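Local coordinates for protein beta-porphyranase A (Bacteroides plebeius, PDB 4AW7) that hydrolyses the sulfated red-algal polysaccharide porphyran at beta-D-galactose to alpha-L-galactose-6-sulfate linkages, releasing mostly a sulfated disaccharide, at residues L67-W72 with S227-D232; P138-P143 with N310-I315; L268-F273 with F302-R307. All blocks are in the same frame, centred on the assembly; numbering follows the deposited sequence.

Overall arrangement
All three contacts are buried, and each reaches the parallel sheet of the catalytic barrel from a different place. Contact 1 is polar and sits beside the sugars: strands 66-71 and 225-233 are not sheet neighbours, and charged and imidazole side chains meet between them, with Trp72 reaching out to the glycan. Contact 2 lies largely inside the barrel and is wholly apolar, joining strands 136-142 and 311-316 through aromatic rings and an isoleucine. Contact 3 packs the end of helix 293-305 and the turn after it against the outward-facing residues of strand 268-276, again without polar bonds across it. Strand 268-276 lies between 225-233 and 311-316, and Glu142 ties contacts 1, 2 and 3 together through Arg69, Ser227 and Ser271.

Contact 1: L67-W72 with S227-D232. With GAL (beta-D-galactopyranose), chain B; GLA (alpha-D-galactopyranose), chain C; L6S (6-O-sulfo-alpha-L-galactopyranose), chain D; GAL (beta-D-galactopyranose), chain E.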
# COMPACT_ATOMS: atom_id res chain seq x y z
N LEU A 67 -11.65 1.57 -9.83
CA LEU A 67 -11.02 0.30 -10.25
C LEU A 67 -9.52 0.47 -10.24
O LEU A 67 -9.02 1.59 -10.26
CB LEU A 67 -11.49 -0.05 -11.67
CG LEU A 67 -13.01 0.00 -11.85
CD1 LEU A 67 -13.28 -0.21 -13.35
CD2 LEU A 67 -13.79 -0.99 -10.96
N GLY A 68 -8.74 -0.60 -10.21
CA GLY A 68 -9.16 -1.97 -10.10
C GLY A 68 -8.08 -2.84 -10.68
O GLY A 68 -6.97 -2.39 -10.85
N ARG A 69 -8.38 -4.11 -10.93
CA ARG A 69 -7.37 -5.07 -11.38
C ARG A 69 -8.05 -6.20 -12.12
O ARG A 69 -9.15 -6.60 -11.76
CB ARG A 69 -6.54 -5.60 -10.17
CG ARG A 69 -5.26 -6.33 -10.51
CD ARG A 69 -4.23 -6.09 -9.47
NE ARG A 69 -2.95 -6.78 -9.61
CZ ARG A 69 -2.62 -7.90 -8.96
NH1 ARG A 69 -3.53 -8.61 -8.31
NH2 ARG A 69 -1.35 -8.29 -8.99
N LYS A 70 -7.37 -6.70 -13.16
CA LYS A 70 -7.89 -7.75 -13.99
C LYS A 70 -6.76 -8.64 -14.46
O LYS A 70 -5.74 -8.14 -14.89
CB LYS A 70 -8.55 -7.11 -15.23
CG LYS A 70 -9.01 -8.02 -16.27
CD LYS A 70 -10.30 -8.63 -15.90
CE LYS A 70 -11.08 -9.08 -17.16
NZ LYS A 70 -12.37 -9.73 -16.69
N PHE A 71 -7.01 -9.95 -14.43
CA PHE A 71 -6.08 -10.94 -14.97
C PHE A 71 -6.36 -11.17 -16.45
O PHE A 71 -7.05 -12.11 -16.85
CB PHE A 71 -6.18 -12.22 -14.18
CG PHE A 71 -5.48 -12.15 -12.85
CD1 PHE A 71 -6.02 -11.49 -11.78
CD2 PHE A 71 -4.21 -12.66 -12.71
CE1 PHE A 71 -5.33 -11.42 -10.59
CE2 PHE A 71 -3.53 -12.61 -11.51
CZ PHE A 71 -4.08 -11.98 -10.47
N TRP A 72 -5.91 -10.24 -17.26
CA TRP A 72 -5.98 -10.36 -18.71
C TRP A 72 -5.07 -9.33 -19.31
O TRP A 72 -4.96 -8.23 -18.78
CB TRP A 72 -7.40 -10.14 -19.21
CG TRP A 72 -7.60 -10.79 -20.58
CD1 TRP A 72 -7.61 -10.18 -21.79
CD2 TRP A 72 -7.79 -12.19 -20.83
NE1 TRP A 72 -7.83 -11.11 -22.78
CE2 TRP A 72 -7.93 -12.36 -22.21
CE3 TRP A 72 -7.86 -13.31 -20.00
CZ2 TRP A 72 -8.15 -13.61 -22.78
CZ3 TRP A 72 -8.09 -14.56 -20.56
CH2 TRP A 72 -8.21 -14.70 -21.94
N SER A 227 5.73 -2.62 -7.25
CA SER A 227 4.50 -3.15 -6.69
C SER A 227 4.72 -4.35 -5.79
O SER A 227 5.54 -5.23 -6.07
CB SER A 227 3.51 -3.48 -7.80
OG SER A 227 3.92 -4.52 -8.64
N VAL A 228 3.95 -4.36 -4.70
CA VAL A 228 3.96 -5.40 -3.71
C VAL A 228 2.53 -5.65 -3.23
O VAL A 228 1.65 -4.81 -3.37
CB VAL A 228 4.87 -5.08 -2.53
CG1 VAL A 228 6.32 -4.71 -2.95
CG2 VAL A 228 4.28 -4.08 -1.70
N HIS A 229 2.33 -6.83 -2.66
CA HIS A 229 1.10 -7.22 -2.00
C HIS A 229 1.32 -7.24 -0.50
O HIS A 229 2.37 -7.72 -0.04
CB HIS A 229 0.68 -8.61 -2.47
CG HIS A 229 0.39 -8.67 -3.94
ND1 HIS A 229 0.23 -9.86 -4.63
CD2 HIS A 229 0.25 -7.67 -4.84
CE1 HIS A 229 -0.05 -9.54 -5.89
NE2 HIS A 229 -0.03 -8.24 -6.04
N LEU A 230 0.36 -6.68 0.24
CA LEU A 230 0.46 -6.58 1.70
C LEU A 230 -0.69 -7.29 2.36
O LEU A 230 -1.85 -6.85 2.26
CB LEU A 230 0.48 -5.11 2.14
CG LEU A 230 1.69 -4.29 1.70
CD1 LEU A 230 1.45 -2.83 2.07
CD2 LEU A 230 3.01 -4.83 2.27
N TYR A 231 -0.37 -8.36 3.08
CA TYR A 231 -1.37 -9.18 3.75
C TYR A 231 -1.04 -9.41 5.22
O TYR A 231 0.13 -9.66 5.59
CB TYR A 231 -1.49 -10.54 3.07
CG TYR A 231 -2.31 -10.46 1.79
CD1 TYR A 231 -3.70 -10.43 1.85
CD2 TYR A 231 -1.72 -10.41 0.56
CE1 TYR A 231 -4.45 -10.34 0.71
CE2 TYR A 231 -2.48 -10.32 -0.61
CZ TYR A 231 -3.85 -10.32 -0.50
OH TYR A 231 -4.63 -10.25 -1.63
N ASP A 232 -2.08 -9.41 6.04
CA ASP A 232 -2.06 -9.92 7.39
C ASP A 232 -2.55 -11.36 7.39
O ASP A 232 -3.51 -11.66 6.68
CB ASP A 232 -2.99 -9.09 8.26
CG ASP A 232 -2.44 -7.77 8.66
OD1 ASP A 232 -1.23 -7.56 8.56
OD2 ASP A 232 -3.24 -6.91 9.07
C1 GAL B . -11.95 -13.80 -19.57
C2 GAL B . -12.61 -14.74 -20.57
C3 GAL B . -11.96 -14.54 -21.93
C4 GAL B . -12.00 -13.05 -22.30
C5 GAL B . -11.39 -12.19 -21.18
C6 GAL B . -11.45 -10.69 -21.46
O2 GAL B . -12.39 -16.06 -20.13
O3 GAL B . -12.66 -15.32 -22.87
O4 GAL B . -13.34 -12.67 -22.55
O5 GAL B . -12.04 -12.45 -19.94
O6 GAL B . -10.81 -9.96 -20.44
C1 GLA C . -2.05 -13.24 -3.82
C2 GLA C . -2.75 -13.64 -5.13
C3 GLA C . -4.26 -13.61 -4.97
C4 GLA C . -4.71 -14.29 -3.70
C5 GLA C . -3.97 -13.68 -2.50
C6 GLA C . -4.65 -14.15 -1.16
O1 GLA C . -2.00 -11.91 -3.53
O2 GLA C . -2.30 -12.77 -6.22
O3 GLA C . -4.90 -14.33 -6.00
O4 GLA C . -4.45 -15.71 -3.78
O5 GLA C . -2.53 -14.00 -2.72
O6 GLA C . -5.70 -13.15 -0.80
O1S L6S D . -9.76 -11.72 -27.57
O2S L6S D . -8.30 -13.01 -26.11
O3S L6S D . -9.26 -10.88 -25.32
C1 L6S D . -11.83 -16.11 -23.73
C2 L6S D . -12.70 -17.18 -24.44
C3 L6S D . -13.76 -16.51 -25.32
C4 L6S D . -13.07 -15.55 -26.31
C5 L6S D . -12.23 -14.51 -25.53
C6 L6S D . -11.45 -13.61 -26.46
O2 L6S D . -13.37 -18.01 -23.48
O3 L6S D . -14.48 -17.50 -26.05
O4 L6S D . -12.23 -16.32 -27.22
O5 L6S D . -11.24 -15.15 -24.62
O6 L6S D . -10.71 -12.69 -25.67
S1 L6S D . -9.47 -12.09 -26.16
C1 GAL E . -2.05 -13.24 -3.82
C2 GAL E . -2.75 -13.64 -5.13
C3 GAL E . -4.26 -13.61 -4.97
C4 GAL E . -4.71 -14.29 -3.70
C5 GAL E . -3.97 -13.68 -2.50
C6 GAL E . -4.65 -14.15 -1.16
O1 GAL E . -0.59 -13.34 -4.05
O2 GAL E . -2.30 -12.77 -6.22
O3 GAL E . -4.90 -14.33 -6.00
O4 GAL E . -4.45 -15.71 -3.78
O5 GAL E . -2.53 -14.00 -2.72
O6 GAL E . -5.70 -13.15 -0.80
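Arg69 and His229 meet at their polar ends, NH2 lying 3.2 Å from NE2, yet the angle is too poor for a hydrogen bond. NH2 of Arg69 comes to the imidazole edge, close to the ring plane, while the guanidinium as a whole stands almost perpendicular (89°). CG of Arg69 is anti to the backbone N (chi1 -166°) and the chain bends at chi2, which carries the guanidinium inward to partners of its own: Glu142 and Asn145 at NH2, Glu272 and His47 at NH1. His229 ND1 bonds to Glu146, the probable proton donor, and lies 3.2 Å from O1 of the alpha-galactose (chain C). At the far end of segment 67-72, Trp72 turns one indole face to a galactose (chain B), whose C5 sits 3.5 Å above the plane, over its centre. Its NE1 donates to sulfate oxygen O3S of the neighbouring L6S at 2.9 Å. An alanine at Trp72 would probably leave that galactose without its stacking surface and the sulfate with one hydrogen bond fewer. The chemistry implies a division of labour: the Arg69 network probably helps to position the residues around the cleavage point, while Trp72 binds sugar and sulfate further along the glycan.

Contact 2: P138-P143 with N310-I315; sequences PEFFEP and NLFISI
Phe140 points its ring at the backbone turn occupied by Phe312 and Ile313, and nothing but carbon meets carbon across this contact. The aromatic part comes first. CE1 of Phe140 approaches the root of the Phe312 side chain, 3.6 Å from CB of Phe312. The two rings are inclined at 47° with centroids 5.4 Å apart, an oblique pair that is neither stacked nor T-shaped. With CG anti to the carbonyl carbon (chi1 -54°), the Phe140 ring is carried off its strand and toward the other segment.

The aliphatic part falls to Ile313. Its CG2 lies over one face of the Phe140 ring, 4.3 Å from the centroid and 18° off the normal, a CH-pi contact displaced toward the rim; CD1 also comes within 4.1 Å of CE2 of Phe140. The opposite face is taken by the neighbour in sequence, Glu139, whose CG stands 3.6 Å above the plane. The ring is therefore sandwiched between two aliphatic groups, which should restrict its tilt.

Polar support comes from around the edges: Arg102 links the two segments indirectly, with NH1 in a salt bridge to Glu139 OE1 and NH2 bonded to the carbonyl oxygen of Phe312, and Glu142 is gripped at both oxygens, OE1 by a salt bridge to Arg69 and OE2 by hydrogen bonds with Ser227 and Ser271.

In the fold, Phe140 and Ile313 lie in the barrel interior, where both touch Ile104 of strand 104-106, with Phe312 toward its edge at the start of strand 311-316, packed on Ile191 of strand 189-195. Phe141 and Pro143 face the other way, onto helix 160-179.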
# COMPACT_ATOMS: atom_id res chain seq x y z
N PRO A 138 -5.08 -0.10 -20.25
CA PRO A 138 -5.02 0.15 -18.80
C PRO A 138 -4.02 1.20 -18.45
O PRO A 138 -2.95 1.32 -19.08
CB PRO A 138 -4.57 -1.20 -18.24
CG PRO A 138 -3.74 -1.80 -19.36
CD PRO A 138 -4.50 -1.39 -20.63
N GLU A 139 -4.30 1.96 -17.40
CA GLU A 139 -3.33 2.90 -16.92
C GLU A 139 -2.07 2.21 -16.43
O GLU A 139 -0.98 2.81 -16.49
CB GLU A 139 -3.93 3.80 -15.81
CG GLU A 139 -2.99 4.88 -15.32
CD GLU A 139 -3.62 5.85 -14.33
OE1 GLU A 139 -4.80 5.67 -13.95
OE2 GLU A 139 -2.90 6.79 -13.93
N PHE A 140 -2.22 1.03 -15.84
CA PHE A 140 -1.09 0.28 -15.27
C PHE A 140 -1.04 -1.11 -15.86
O PHE A 140 -2.04 -1.81 -15.94
CB PHE A 140 -1.21 0.15 -13.75
CG PHE A 140 -1.39 1.47 -13.05
CD1 PHE A 140 -0.29 2.26 -12.80
CD2 PHE A 140 -2.64 1.95 -12.70
CE1 PHE A 140 -0.42 3.49 -12.25
CE2 PHE A 140 -2.78 3.18 -12.11
CZ PHE A 140 -1.68 3.96 -11.92
N PHE A 141 0.16 -1.53 -16.25
CA PHE A 141 0.41 -2.92 -16.65
C PHE A 141 1.46 -3.48 -15.69
O PHE A 141 2.51 -2.90 -15.51
CB PHE A 141 0.88 -2.99 -18.10
CG PHE A 141 1.08 -4.40 -18.62
CD1 PHE A 141 0.24 -5.44 -18.27
CD2 PHE A 141 2.10 -4.67 -19.52
CE1 PHE A 141 0.42 -6.71 -18.76
CE2 PHE A 141 2.24 -5.96 -20.05
CZ PHE A 141 1.42 -6.96 -19.67
N GLU A 142 1.12 -4.64 -15.13
CA GLU A 142 1.91 -5.32 -14.09
C GLU A 142 2.13 -6.74 -14.64
O GLU A 142 1.34 -7.65 -14.37
CB GLU A 142 1.12 -5.30 -12.79
CG GLU A 142 1.83 -5.81 -11.56
CD GLU A 142 0.95 -5.77 -10.32
OE1 GLU A 142 -0.25 -6.09 -10.42
OE2 GLU A 142 1.51 -5.45 -9.24
N PRO A 143 3.16 -6.91 -15.50
CA PRO A 143 3.24 -8.09 -16.37
C PRO A 143 2.95 -9.48 -15.81
O PRO A 143 2.33 -10.27 -16.48
CB PRO A 143 4.67 -7.96 -16.89
CG PRO A 143 4.85 -6.51 -17.11
CD PRO A 143 4.04 -5.84 -16.02
N ASN A 310 3.96 9.38 -3.18
CA ASN A 310 4.76 8.33 -3.82
C ASN A 310 3.98 7.05 -4.08
O ASN A 310 4.55 5.96 -4.06
CB ASN A 310 6.02 8.02 -3.01
CG ASN A 310 7.08 7.35 -3.87
OD1 ASN A 310 7.28 7.72 -5.03
ND2 ASN A 310 7.72 6.27 -3.34
N LEU A 311 2.69 7.18 -4.35
CA LEU A 311 1.80 6.02 -4.52
C LEU A 311 0.99 6.21 -5.79
O LEU A 311 0.20 7.13 -5.91
CB LEU A 311 0.88 5.88 -3.32
CG LEU A 311 -0.08 4.66 -3.36
CD1 LEU A 311 0.66 3.33 -3.14
CD2 LEU A 311 -1.18 4.84 -2.32
N PHE A 312 1.16 5.30 -6.75
CA PHE A 312 0.30 5.32 -7.91
C PHE A 312 -1.16 4.95 -7.61
O PHE A 312 -2.12 5.60 -8.05
CB PHE A 312 0.77 4.34 -9.00
CG PHE A 312 1.94 4.78 -9.84
CD1 PHE A 312 2.08 6.05 -10.31
CD2 PHE A 312 2.89 3.85 -10.24
CE1 PHE A 312 3.14 6.41 -11.15
CE2 PHE A 312 3.94 4.19 -11.08
CZ PHE A 312 4.05 5.46 -11.53
N ILE A 313 -1.31 3.86 -6.86
CA ILE A 313 -2.61 3.23 -6.64
C ILE A 313 -2.43 2.17 -5.57
O ILE A 313 -1.35 1.59 -5.46
CB ILE A 313 -3.18 2.64 -7.95
CG1 ILE A 313 -4.66 2.27 -7.83
CG2 ILE A 313 -2.33 1.48 -8.46
CD1 ILE A 313 -5.39 2.02 -9.17
N SER A 314 -3.51 1.85 -4.87
CA SER A 314 -3.60 0.73 -3.97
C SER A 314 -4.97 0.10 -4.16
O SER A 314 -5.94 0.79 -4.49
CB SER A 314 -3.32 1.08 -2.51
OG SER A 314 -4.31 1.91 -1.94
N ILE A 315 -5.06 -1.20 -3.95
CA ILE A 315 -6.28 -1.98 -4.23
C ILE A 315 -6.59 -2.90 -3.06
O ILE A 315 -5.94 -3.92 -2.85
CB ILE A 315 -6.12 -2.87 -5.48
CG1 ILE A 315 -5.59 -2.11 -6.73
CG2 ILE A 315 -7.45 -3.60 -5.80
CD1 ILE A 315 -6.51 -1.15 -7.36

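Contact 3: L268-F273 with F302-R307; sequences LAISEF and FNLMER. With GLA (alpha-D-galactopyranose), chain C; GAL (beta-D-galactopyranose), chain E.
Leu304 of helix 293-305 reaches across to Ile270 and Phe273 of strand 268-276, and most of the contact can be read along its side chain. CB sets out toward the strand, and with CG anti to the carbonyl carbon (chi1 -57°) the branch is delivered to the sheet; CB and CG themselves stay more than 4.2 Å from the strand segment, so the two methyls do the touching. CD2 lies 3.8 Å from CG1 of Ile270. CD1 has the richer surroundings: it is 3.9 Å from that same CG1, 4.1 Å from CB of Ile270, and sits over one face of the Phe273 ring, 4.2 Å from its centroid and 19° off the normal, a CH-pi contact shifted toward the CD1-CE1 side of the rim. Leu304 and Phe273 come at each other from opposite directions.

Past the end of the helix, CD of Arg307 brushes CD1 of Leu268 at 4.1 Å. NE of Arg307 donates to Asn303 OD1 at 2.9 Å, nearly straight at 172° and in the carbonyl plane, while NH1 and NH2 form salt bridges to Asp252, Glu255 and Glu248 of helix 245-262. With its charged end held by these acids, Arg307 offers the strand only its CD.

On the other side of the same strand, Glu272, the probable nucleophile, faces the bound galactose. Apolar helix-on-strand packing outside the barrel, and a catalytic carboxylate near the C-terminal end of the strand, are characteristic of a (beta/alpha)8-barrel glycoside hydrolase.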
# COMPACT_ATOMS: atom_id res chain seq x y z
N LEU A 268 5.21 3.70 -5.70
CA LEU A 268 4.74 2.39 -5.32
C LEU A 268 3.35 2.11 -5.83
O LEU A 268 2.55 3.01 -6.05
CB LEU A 268 4.74 2.30 -3.80
CG LEU A 268 6.03 2.66 -3.12
CD1 LEU A 268 5.79 2.73 -1.58
CD2 LEU A 268 7.20 1.76 -3.48
N ALA A 269 3.04 0.83 -5.99
CA ALA A 269 1.67 0.40 -6.26
C ALA A 269 1.39 -0.81 -5.40
O ALA A 269 2.16 -1.79 -5.43
CB ALA A 269 1.49 0.07 -7.74
N ILE A 270 0.37 -0.75 -4.55
CA ILE A 270 0.00 -1.85 -3.69
C ILE A 270 -1.15 -2.56 -4.37
O ILE A 270 -2.32 -2.21 -4.19
CB ILE A 270 -0.31 -1.42 -2.23
CG1 ILE A 270 0.78 -0.50 -1.68
CG2 ILE A 270 -0.58 -2.64 -1.36
CD1 ILE A 270 2.22 -1.12 -1.75
N SER A 271 -0.80 -3.50 -5.24
CA SER A 271 -1.81 -4.04 -6.15
C SER A 271 -2.79 -5.02 -5.51
O SER A 271 -3.81 -5.34 -6.11
CB SER A 271 -1.13 -4.62 -7.42
OG SER A 271 -0.11 -5.52 -7.06
N GLU A 272 -2.48 -5.47 -4.27
CA GLU A 272 -3.42 -6.16 -3.39
C GLU A 272 -3.04 -5.85 -1.95
O GLU A 272 -1.88 -5.90 -1.61
CB GLU A 272 -3.36 -7.68 -3.51
CG GLU A 272 -3.54 -8.26 -4.93
CD GLU A 272 -3.30 -9.75 -4.98
OE1 GLU A 272 -3.33 -10.43 -3.94
OE2 GLU A 272 -3.06 -10.27 -6.08
N PHE A 273 -4.02 -5.53 -1.12
CA PHE A 273 -3.80 -5.52 0.33
C PHE A 273 -5.02 -6.05 1.07
O PHE A 273 -6.15 -5.78 0.68
CB PHE A 273 -3.32 -4.18 0.88
CG PHE A 273 -4.29 -3.02 0.83
CD1 PHE A 273 -4.40 -2.21 -0.31
CD2 PHE A 273 -5.06 -2.68 1.94
CE1 PHE A 273 -5.22 -1.10 -0.32
CE2 PHE A 273 -5.86 -1.55 1.93
CZ PHE A 273 -5.95 -0.77 0.82
N PHE A 302 -4.14 3.57 6.42
CA PHE A 302 -3.57 4.78 7.00
C PHE A 302 -2.10 4.92 6.63
O PHE A 302 -1.64 6.04 6.34
CB PHE A 302 -3.73 4.79 8.54
CG PHE A 302 -5.14 5.09 9.03
CD1 PHE A 302 -6.20 4.19 8.86
CD2 PHE A 302 -5.41 6.27 9.70
CE1 PHE A 302 -7.46 4.48 9.29
CE2 PHE A 302 -6.67 6.55 10.15
CZ PHE A 302 -7.71 5.65 9.95
N ASN A 303 -1.35 3.82 6.60
CA ASN A 303 0.05 3.76 6.11
C ASN A 303 0.07 4.34 4.70
O ASN A 303 0.85 5.23 4.35
CB ASN A 303 0.49 2.25 6.16
CG ASN A 303 1.82 1.93 5.48
OD1 ASN A 303 2.39 2.72 4.72
ND2 ASN A 303 2.36 0.69 5.75
N LEU A 304 -0.80 3.80 3.85
CA LEU A 304 -0.75 4.14 2.44
C LEU A 304 -1.22 5.57 2.17
O LEU A 304 -0.71 6.22 1.26
CB LEU A 304 -1.53 3.12 1.61
CG LEU A 304 -1.09 1.67 1.75
CD1 LEU A 304 -1.91 0.75 0.87
CD2 LEU A 304 0.41 1.51 1.53
N MET A 305 -2.15 6.11 2.97
CA MET A 305 -2.52 7.52 2.86
C MET A 305 -1.33 8.44 3.06
O MET A 305 -1.18 9.45 2.37
CB MET A 305 -3.64 7.85 3.85
CG MET A 305 -5.00 7.35 3.35
SD MET A 305 -6.26 7.67 4.60
CE MET A 305 -7.73 7.44 3.63
N GLU A 306 -0.46 8.08 4.01
CA GLU A 306 0.75 8.85 4.30
C GLU A 306 1.82 8.70 3.22
O GLU A 306 2.86 9.37 3.33
CB GLU A 306 1.32 8.42 5.64
CG GLU A 306 0.53 8.96 6.82
CD GLU A 306 0.63 10.48 6.93
OE1 GLU A 306 1.76 10.99 7.07
OE2 GLU A 306 -0.39 11.18 6.89
N ARG A 307 1.58 7.93 2.18
CA ARG A 307 2.49 7.77 1.07
C ARG A 307 1.91 8.31 -0.26
O ARG A 307 2.41 7.99 -1.34
CB ARG A 307 2.90 6.31 0.89
CG ARG A 307 3.55 5.71 2.12
CD ARG A 307 4.08 4.35 1.82
NE ARG A 307 4.59 3.70 3.03
CZ ARG A 307 5.86 3.55 3.39
NH1 ARG A 307 6.85 3.94 2.61
NH2 ARG A 307 6.12 2.97 4.55
C1 GLA C . -2.05 -13.24 -3.82
C2 GLA C . -2.75 -13.64 -5.13
C3 GLA C . -4.26 -13.61 -4.97
C4 GLA C . -4.71 -14.29 -3.70
C5 GLA C . -3.97 -13.68 -2.50
C6 GLA C . -4.65 -14.15 -1.16
O1 GLA C . -2.00 -11.91 -3.53
O2 GLA C . -2.30 -12.77 -6.22
O3 GLA C . -4.90 -14.33 -6.00
O4 GLA C . -4.45 -15.71 -3.78
O5 GLA C . -2.53 -14.00 -2.72
O6 GLA C . -5.70 -13.15 -0.80
C1 GAL E . -2.05 -13.24 -3.82
C2 GAL E . -2.75 -13.64 -5.13
C3 GAL E . -4.26 -13.61 -4.97
C4 GAL E . -4.71 -14.29 -3.70
C5 GAL E . -3.97 -13.68 -2.50
C6 GAL E . -4.65 -14.15 -1.16
O1 GAL E . -0.59 -13.34 -4.05
O2 GAL E . -2.30 -12.77 -6.22
O3 GAL E . -4.90 -14.33 -6.00
O4 GAL E . -4.45 -15.71 -3.78
O5 GAL E . -2.53 -14.00 -2.72
O6 GAL E . -5.70 -13.15 -0.80